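Long-range contact in fumarate reductase iron-sulfur subunit (Mycolicibacterium smegmatis, PDB 7D6V), which probably carries electrons through three iron-sulfur clusters of succinate dehydrogenase, from the flavoprotein towards quinone at the membrane anchor: residues C62-C74 with F81-R93. Sequence-based numbering, arbitrary orientation.
Sequences CSAEINGRPRLMC and FGEDEVVTVTPLR. With FES (Fe2/s2 (inorganic) cluster), chain E.
Glu65 lays its side chain across the chain at Thr90-Arg93, its aliphatic part over the carbonyl of Pro91 and beside Leu92 CD2, and its carboxylate against the start of the Arg93 side chain. The chain runs extended beyond CG (chi2 -173°), which carries OE2 far enough to accept the backbone N of Arg93 at 3.1 Å; that donor arrives from above the carboxylate plane, 52° out of it. The same oxygen also accepts a hydrogen bond from Asn153 and forms a salt bridge with Arg159, so three partners hold one carboxylate oxygen of a buried residue, and the charge of Arg159 would probably favour the ionised form. The Arg93 guanidinium turns elsewhere, and its NH2 bonds the carbonyl O of Glu23 in the membrane anchor subunit.

The backbones meet at a single antiparallel hydrogen-bonded pair: Glu65 N reaches Thr90 O at 3.1 Å, nearly straight, and a weak return bond runs from Thr90 N to Glu65 O. Next to it, Ile66 fills the apolar side. Its CG2 lies 3.7 Å from Phe81 CZ, while CD1 is 4.0 Å from Val89 CG1, the two side chains lying alongside and pointing the same way. Val87 CG1 rests over one face of the Phe81 ring, towards its rim.

At the far end of the hairpin 63-65/70-72, Cys62 and Cys74 bind one iron of the [2Fe-2S] cluster, with SG-FE2 distances of 2.5 and 2.6 Å, as in the beta-grasp domain of plant-type [2Fe-2S] ferredoxins. Residues 81-93 join this cluster-bearing hairpin to the mixed sheet, where the short strand 86-87 pairs in parallel with strand 4-14; helix 33-43 adjoins Ile66 and Met73, and helix 150-154 packs on Ser63 and Leu92.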
ATOM      1  N   CYS B  62      10.599  -0.370  -1.325  1.00 14.75           N
ATOM      2  CA  CYS B  62      11.693   0.595  -1.198  1.00 14.75           C
ATOM      3  C   CYS B  62      11.919   1.255   0.159  1.00 14.75           C
ATOM      4  O   CYS B  62      12.307   2.421   0.221  1.00 14.75           O
ATOM      5  CB  CYS B  62      11.557   1.679  -2.273  1.00 14.75           C
ATOM      6  SG  CYS B  62      10.360   2.976  -1.878  1.00 14.75           S
ATOM      7  N   SER B  63      11.685   0.525   1.241  1.00 13.77           N
ATOM      8  CA  SER B  63      11.934   1.085   2.562  1.00 13.77           C
ATOM      9  C   SER B  63      13.431   1.229   2.807  1.00 13.77           C
ATOM     10  O   SER B  63      14.198   0.285   2.603  1.00 13.77           O
ATOM     11  CB  SER B  63      11.308   0.201   3.635  1.00 13.77           C
ATOM     12  OG  SER B  63       9.917   0.059   3.429  1.00 13.77           O
ATOM     13  N   ALA B  64      13.845   2.411   3.251  1.00 13.59           N
ATOM     14  CA  ALA B  64      15.231   2.656   3.626  1.00 13.59           C
ATOM     15  C   ALA B  64      15.238   3.727   4.707  1.00 13.59           C
ATOM     16  O   ALA B  64      14.188   4.127   5.211  1.00 13.59           O
ATOM     17  CB  ALA B  64      16.067   3.056   2.405  1.00 13.59           C
ATOM     18  N   GLU B  65      16.426   4.188   5.077  1.00 13.75           N
ATOM     19  CA  GLU B  65      16.582   5.311   5.999  1.00 13.75           C
ATOM     20  C   GLU B  65      17.296   6.412   5.226  1.00 13.75           C
ATOM     21  O   GLU B  65      18.509   6.342   5.007  1.00 13.75           O
ATOM     22  CB  GLU B  65      17.332   4.890   7.254  1.00 13.75           C
ATOM     23  CG  GLU B  65      16.613   3.793   8.020  1.00 13.75           C
ATOM     24  CD  GLU B  65      17.248   3.484   9.352  1.00 13.75           C
ATOM     25  OE1 GLU B  65      18.136   4.248   9.782  1.00 13.75           O
ATOM     26  OE2 GLU B  65      16.861   2.475   9.972  1.00 13.75           O
ATOM     27  N   ILE B  66      16.537   7.430   4.819  1.00 15.92           N
ATOM     28  CA  ILE B  66      16.979   8.307   3.740  1.00 15.92           C
ATOM     29  C   ILE B  66      18.012   9.309   4.226  1.00 15.92           C
ATOM     30  O   ILE B  66      19.010   9.561   3.545  1.00 15.92           O
ATOM     31  CB  ILE B  66      15.773   9.006   3.091  1.00 15.92           C
ATOM     32  CG1 ILE B  66      14.989   8.006   2.248  1.00 15.92           C
ATOM     33  CG2 ILE B  66      16.230  10.167   2.233  1.00 15.92           C
ATOM     34  CD1 ILE B  66      15.859   7.205   1.329  1.00 15.92           C
ATOM     35  N   ASN B  67      17.778   9.946   5.367  1.00 16.02           N
ATOM     36  CA  ASN B  67      18.805  10.797   5.954  1.00 16.02           C
ATOM     37  C   ASN B  67      18.791  10.634   7.471  1.00 16.02           C
ATOM     38  O   ASN B  67      18.854  11.602   8.230  1.00 16.02           O
ATOM     39  CB  ASN B  67      18.613  12.246   5.516  1.00 16.02           C
ATOM     40  CG  ASN B  67      19.837  13.091   5.761  1.00 16.02           C
ATOM     41  OD1 ASN B  67      20.833  12.615   6.296  1.00 16.02           O
ATOM     42  ND2 ASN B  67      19.782  14.345   5.338  1.00 16.02           N
ATOM     43  N   GLY B  68      18.697   9.387   7.923  1.00 14.97           N
ATOM     44  CA  GLY B  68      18.464   9.073   9.312  1.00 14.97           C
ATOM     45  C   GLY B  68      17.025   8.744   9.640  1.00 14.97           C
ATOM     46  O   GLY B  68      16.756   8.248  10.739  1.00 14.97           O
ATOM     47  N   ARG B  69      16.099   9.000   8.717  1.00 14.31           N
ATOM     48  CA  ARG B  69      14.673   8.809   8.918  1.00 14.31           C
ATOM     49  C   ARG B  69      14.169   7.654   8.073  1.00 14.31           C
ATOM     50  O   ARG B  69      14.436   7.619   6.867  1.00 14.31           O
ATOM     51  CB  ARG B  69      13.904  10.082   8.553  1.00 14.31           C
ATOM     52  CG  ARG B  69      14.622  11.372   8.883  1.00 14.31           C
ATOM     53  CD  ARG B  69      14.568  11.660  10.365  1.00 14.31           C
ATOM     54  NE  ARG B  69      13.194  11.835  10.826  1.00 14.31           N
ATOM     55  CZ  ARG B  69      12.598  13.014  10.966  1.00 14.31           C
ATOM     56  NH1 ARG B  69      13.255  14.129  10.683  1.00 14.31           N
ATOM     57  NH2 ARG B  69      11.346  13.075  11.388  1.00 14.31           N
ATOM     58  N   PRO B  70      13.441   6.703   8.658  1.00 13.30           N
ATOM     59  CA  PRO B  70      12.837   5.634   7.851  1.00 13.30           C
ATOM     60  C   PRO B  70      11.802   6.162   6.871  1.00 13.30           C
ATOM     61  O   PRO B  70      10.758   6.686   7.271  1.00 13.30           O
ATOM     62  CB  PRO B  70      12.198   4.722   8.906  1.00 13.30           C
ATOM     63  CG  PRO B  70      12.921   5.037  10.172  1.00 13.30           C
ATOM     64  CD  PRO B  70      13.226   6.494  10.097  1.00 13.30           C
ATOM     65  N   ARG B  71      12.086   6.023   5.579  1.00 14.49           N
ATOM     66  CA  ARG B  71      11.257   6.546   4.507  1.00 14.49           C
ATOM     67  C   ARG B  71      11.098   5.499   3.412  1.00 14.49           C
ATOM     68  O   ARG B  71      11.736   4.443   3.423  1.00 14.49           O
ATOM     69  CB  ARG B  71      11.859   7.821   3.902  1.00 14.49           C
ATOM     70  CG  ARG B  71      12.012   8.995   4.847  1.00 14.49           C
ATOM     71  CD  ARG B  71      10.665   9.497   5.308  1.00 14.49           C
ATOM     72  NE  ARG B  71       9.809   9.841   4.179  1.00 14.49           N
ATOM     73  CZ  ARG B  71       9.809  11.018   3.564  1.00 14.49           C
ATOM     74  NH1 ARG B  71      10.629  11.979   3.964  1.00 14.49           N
ATOM     75  NH2 ARG B  71       8.990  11.230   2.545  1.00 14.49           N
ATOM     76  N   LEU B  72      10.215   5.806   2.467  1.00 15.10           N
ATOM     77  CA  LEU B  72      10.170   5.120   1.185  1.00 15.10           C
ATOM     78  C   LEU B  72      10.992   5.918   0.183  1.00 15.10           C
ATOM     79  O   LEU B  72      10.843   7.138   0.087  1.00 15.10           O
ATOM     80  CB  LEU B  72       8.735   4.970   0.683  1.00 15.10           C
ATOM     81  CG  LEU B  72       7.760   4.091   1.462  1.00 15.10           C
ATOM     82  CD1 LEU B  72       6.369   4.243   0.885  1.00 15.10           C
ATOM     83  CD2 LEU B  72       8.197   2.640   1.431  1.00 15.10           C
ATOM     84  N   MET B  73      11.867   5.229  -0.551  1.00 16.44           N
ATOM     85  CA  MET B  73      12.727   5.925  -1.500  1.00 16.44           C
ATOM     86  C   MET B  73      11.932   6.514  -2.656  1.00 16.44           C
ATOM     87  O   MET B  73      12.291   7.575  -3.175  1.00 16.44           O
ATOM     88  CB  MET B  73      13.809   4.979  -2.017  1.00 16.44           C
ATOM     89  CG  MET B  73      14.950   4.771  -1.040  1.00 16.44           C
ATOM     90  SD  MET B  73      16.263   3.707  -1.656  1.00 16.44           S
ATOM     91  CE  MET B  73      15.520   2.097  -1.436  1.00 16.44           C
ATOM     92  N   CYS B  74      10.844   5.851  -3.037  1.00 17.98           N
ATOM     93  CA  CYS B  74      10.010   6.313  -4.145  1.00 17.98           C
ATOM     94  C   CYS B  74       9.070   7.463  -3.773  1.00 17.98           C
ATOM     95  O   CYS B  74       8.339   7.969  -4.624  1.00 17.98           O
ATOM     96  CB  CYS B  74       9.204   5.148  -4.725  1.00 17.98           C
ATOM     97  SG  CYS B  74       7.594   4.891  -3.944  1.00 17.98           S
ATOM     98  N   PHE B  81      16.000  18.473   0.460  1.00 23.10           N
ATOM     99  CA  PHE B  81      17.390  18.689   0.815  1.00 23.10           C
ATOM    100  C   PHE B  81      17.976  19.813  -0.027  1.00 23.10           C
ATOM    101  O   PHE B  81      17.590  20.012  -1.181  1.00 23.10           O
ATOM    102  CB  PHE B  81      18.198  17.411   0.595  1.00 23.10           C
ATOM    103  CG  PHE B  81      17.511  16.174   1.082  1.00 23.10           C
ATOM    104  CD1 PHE B  81      17.242  15.995   2.424  1.00 23.10           C
ATOM    105  CD2 PHE B  81      17.106  15.203   0.186  1.00 23.10           C
ATOM    106  CE1 PHE B  81      16.602  14.860   2.867  1.00 23.10           C
ATOM    107  CE2 PHE B  81      16.464  14.069   0.623  1.00 23.10           C
ATOM    108  CZ  PHE B  81      16.213  13.896   1.964  1.00 23.10           C
ATOM    109  N   GLY B  82      18.914  20.544   0.559  1.00 24.29           N
ATOM    110  CA  GLY B  82      19.598  21.588  -0.170  1.00 24.29           C
ATOM    111  C   GLY B  82      20.526  21.031  -1.231  1.00 24.29           C
ATOM    112  O   GLY B  82      20.867  19.849  -1.257  1.00 24.29           O
ATOM    113  N   GLU B  83      20.941  21.916  -2.137  1.00 26.48           N
ATOM    114  CA  GLU B  83      21.841  21.510  -3.208  1.00 26.48           C
ATOM    115  C   GLU B  83      23.263  21.285  -2.714  1.00 26.48           C
ATOM    116  O   GLU B  83      24.032  20.579  -3.375  1.00 26.48           O
ATOM    117  CB  GLU B  83      21.827  22.551  -4.324  1.00 26.48           C
ATOM    118  CG  GLU B  83      20.464  22.739  -4.959  1.00 26.48           C
ATOM    119  CD  GLU B  83      20.511  23.594  -6.206  1.00 26.48           C
ATOM    120  OE1 GLU B  83      19.444  23.821  -6.809  1.00 26.48           O
ATOM    121  OE2 GLU B  83      21.614  24.042  -6.581  1.00 26.48           O
ATOM    122  N   ASP B  84      23.630  21.861  -1.572  1.00 27.18           N
ATOM    123  CA  ASP B  84      24.923  21.612  -0.952  1.00 27.18           C
ATOM    124  C   ASP B  84      24.813  20.712   0.273  1.00 27.18           C
ATOM    125  O   ASP B  84      25.768  20.610   1.046  1.00 27.18           O
ATOM    126  CB  ASP B  84      25.598  22.935  -0.585  1.00 27.18           C
ATOM    127  CG  ASP B  84      24.673  23.873   0.165  1.00 27.18           C
ATOM    128  OD1 ASP B  84      23.442  23.671   0.109  1.00 27.18           O
ATOM    129  OD2 ASP B  84      25.179  24.817   0.806  1.00 27.18           O
ATOM    130  N   GLU B  85      23.670  20.063   0.463  1.00 23.89           N
ATOM    131  CA  GLU B  85      23.466  19.136   1.565  1.00 23.89           C
ATOM    132  C   GLU B  85      23.770  17.714   1.113  1.00 23.89           C
ATOM    133  O   GLU B  85      23.448  17.326  -0.013  1.00 23.89           O
ATOM    134  CB  GLU B  85      22.028  19.233   2.076  1.00 23.89           C
ATOM    135  CG  GLU B  85      21.693  18.302   3.222  1.00 23.89           C
ATOM    136  CD  GLU B  85      20.413  18.695   3.931  1.00 23.89           C
ATOM    137  OE1 GLU B  85      19.869  19.774   3.622  1.00 23.89           O
ATOM    138  OE2 GLU B  85      19.952  17.928   4.801  1.00 23.89           O
ATOM    139  N   VAL B  86      24.399  16.942   1.991  1.00 19.78           N
ATOM    140  CA  VAL B  86      24.745  15.556   1.702  1.00 19.78           C
ATOM    141  C   VAL B  86      23.596  14.660   2.136  1.00 19.78           C
ATOM    142  O   VAL B  86      23.108  14.763   3.266  1.00 19.78           O
ATOM    143  CB  VAL B  86      26.051  15.155   2.404  1.00 19.78           C
ATOM    144  CG1 VAL B  86      26.337  13.678   2.190  1.00 19.78           C
ATOM    145  CG2 VAL B  86      27.203  15.995   1.894  1.00 19.78           C
ATOM    146  N   VAL B  87      23.161  13.778   1.240  1.00 17.69           N
ATOM    147  CA  VAL B  87      22.081  12.839   1.523  1.00 17.69           C
ATOM    148  C   VAL B  87      22.687  11.461   1.749  1.00 17.69           C
ATOM    149  O   VAL B  87      23.428  10.957   0.900  1.00 17.69           O
ATOM    150  CB  VAL B  87      21.050  12.814   0.383  1.00 17.69           C
ATOM    151  CG1 VAL B  87      19.815  12.051   0.807  1.00 17.69           C
ATOM    152  CG2 VAL B  87      20.684  14.227  -0.024  1.00 17.69           C
ATOM    153  N   THR B  88      22.369  10.848   2.885  1.00 15.69           N
ATOM    154  CA  THR B  88      23.007   9.610   3.322  1.00 15.69           C
ATOM    155  C   THR B  88      21.977   8.489   3.346  1.00 15.69           C
ATOM    156  O   THR B  88      21.152   8.422   4.260  1.00 15.69           O
ATOM    157  CB  THR B  88      23.632   9.795   4.701  1.00 15.69           C
ATOM    158  OG1 THR B  88      24.674  10.770   4.621  1.00 15.69           O
ATOM    159  CG2 THR B  88      24.209   8.487   5.207  1.00 15.69           C
ATOM    160  N   VAL B  89      22.062   7.578   2.382  1.00 14.20           N
ATOM    161  CA  VAL B  89      21.084   6.507   2.226  1.00 14.20           C
ATOM    162  C   VAL B  89      21.688   5.215   2.760  1.00 14.20           C
ATOM    163  O   VAL B  89      22.737   4.766   2.285  1.00 14.20           O
ATOM    164  CB  VAL B  89      20.656   6.353   0.757  1.00 14.20           C
ATOM    165  CG1 VAL B  89      19.430   5.464   0.653  1.00 14.20           C
ATOM    166  CG2 VAL B  89      20.395   7.711   0.139  1.00 14.20           C
ATOM    167  N   THR B  90      21.016   4.613   3.731  1.00 13.21           N
ATOM    168  CA  THR B  90      21.425   3.380   4.383  1.00 13.21           C
ATOM    169  C   THR B  90      20.242   2.428   4.432  1.00 13.21           C
ATOM    170  O   THR B  90      19.089   2.853   4.319  1.00 13.21           O
ATOM    171  CB  THR B  90      21.940   3.633   5.809  1.00 13.21           C
ATOM    172  OG1 THR B  90      20.841   3.939   6.672  1.00 13.21           O
ATOM    173  CG2 THR B  90      22.940   4.770   5.836  1.00 13.21           C
ATOM    174  N   PRO B  91      20.493   1.129   4.587  1.00 12.96           N
ATOM    175  CA  PRO B  91      19.389   0.182   4.760  1.00 12.96           C
ATOM    176  C   PRO B  91      18.739   0.334   6.127  1.00 12.96           C
ATOM    177  O   PRO B  91      19.210   1.061   7.002  1.00 12.96           O
ATOM    178  CB  PRO B  91      20.069  -1.180   4.615  1.00 12.96           C
ATOM    179  CG  PRO B  91      21.470  -0.929   5.022  1.00 12.96           C
ATOM    180  CD  PRO B  91      21.794   0.443   4.532  1.00 12.96           C
ATOM    181  N   LEU B  92      17.620  -0.364   6.295  1.00 12.74           N
ATOM    182  CA  LEU B  92      16.953  -0.411   7.587  1.00 12.74           C
ATOM    183  C   LEU B  92      17.878  -1.026   8.630  1.00 12.74           C
ATOM    184  O   LEU B  92      18.518  -2.051   8.383  1.00 12.74           O
ATOM    185  CB  LEU B  92      15.659  -1.214   7.481  1.00 12.74           C
ATOM    186  CG  LEU B  92      14.642  -0.758   6.437  1.00 12.74           C
ATOM    187  CD1 LEU B  92      13.408  -1.630   6.488  1.00 12.74           C
ATOM    188  CD2 LEU B  92      14.272   0.692   6.654  1.00 12.74           C
ATOM    189  N   ARG B  93      17.946  -0.399   9.800  1.00 13.34           N
ATOM    190  CA  ARG B  93      18.901  -0.779  10.830  1.00 13.34           C
ATOM    191  C   ARG B  93      18.322  -1.719  11.877  1.00 13.34           C
ATOM    192  O   ARG B  93      19.014  -2.037  12.845  1.00 13.34           O
ATOM    193  CB  ARG B  93      19.463   0.468  11.515  1.00 13.34           C
ATOM    194  CG  ARG B  93      20.440   1.248  10.663  1.00 13.34           C
ATOM    195  CD  ARG B  93      20.981   2.451  11.406  1.00 13.34           C
ATOM    196  NE  ARG B  93      22.164   2.121  12.191  1.00 13.34           N
ATOM    197  CZ  ARG B  93      22.771   2.963  13.018  1.00 13.34           C
ATOM    198  NH1 ARG B  93      22.306   4.191  13.169  1.00 13.34           N
ATOM    199  NH2 ARG B  93      23.843   2.580  13.691  1.00 13.34           N
TER
HETATM  200 FE1  FES E 301       6.661   0.068  -4.158  1.00 18.24          FE
HETATM  201 FE2  FES E 301       8.247   2.549  -3.137  1.00 18.24          FE
HETATM  202  S1  FES E 301       8.624   0.992  -4.695  1.00 18.24           S
HETATM  203  S2  FES E 301       6.584   1.312  -2.302  1.00 18.24           S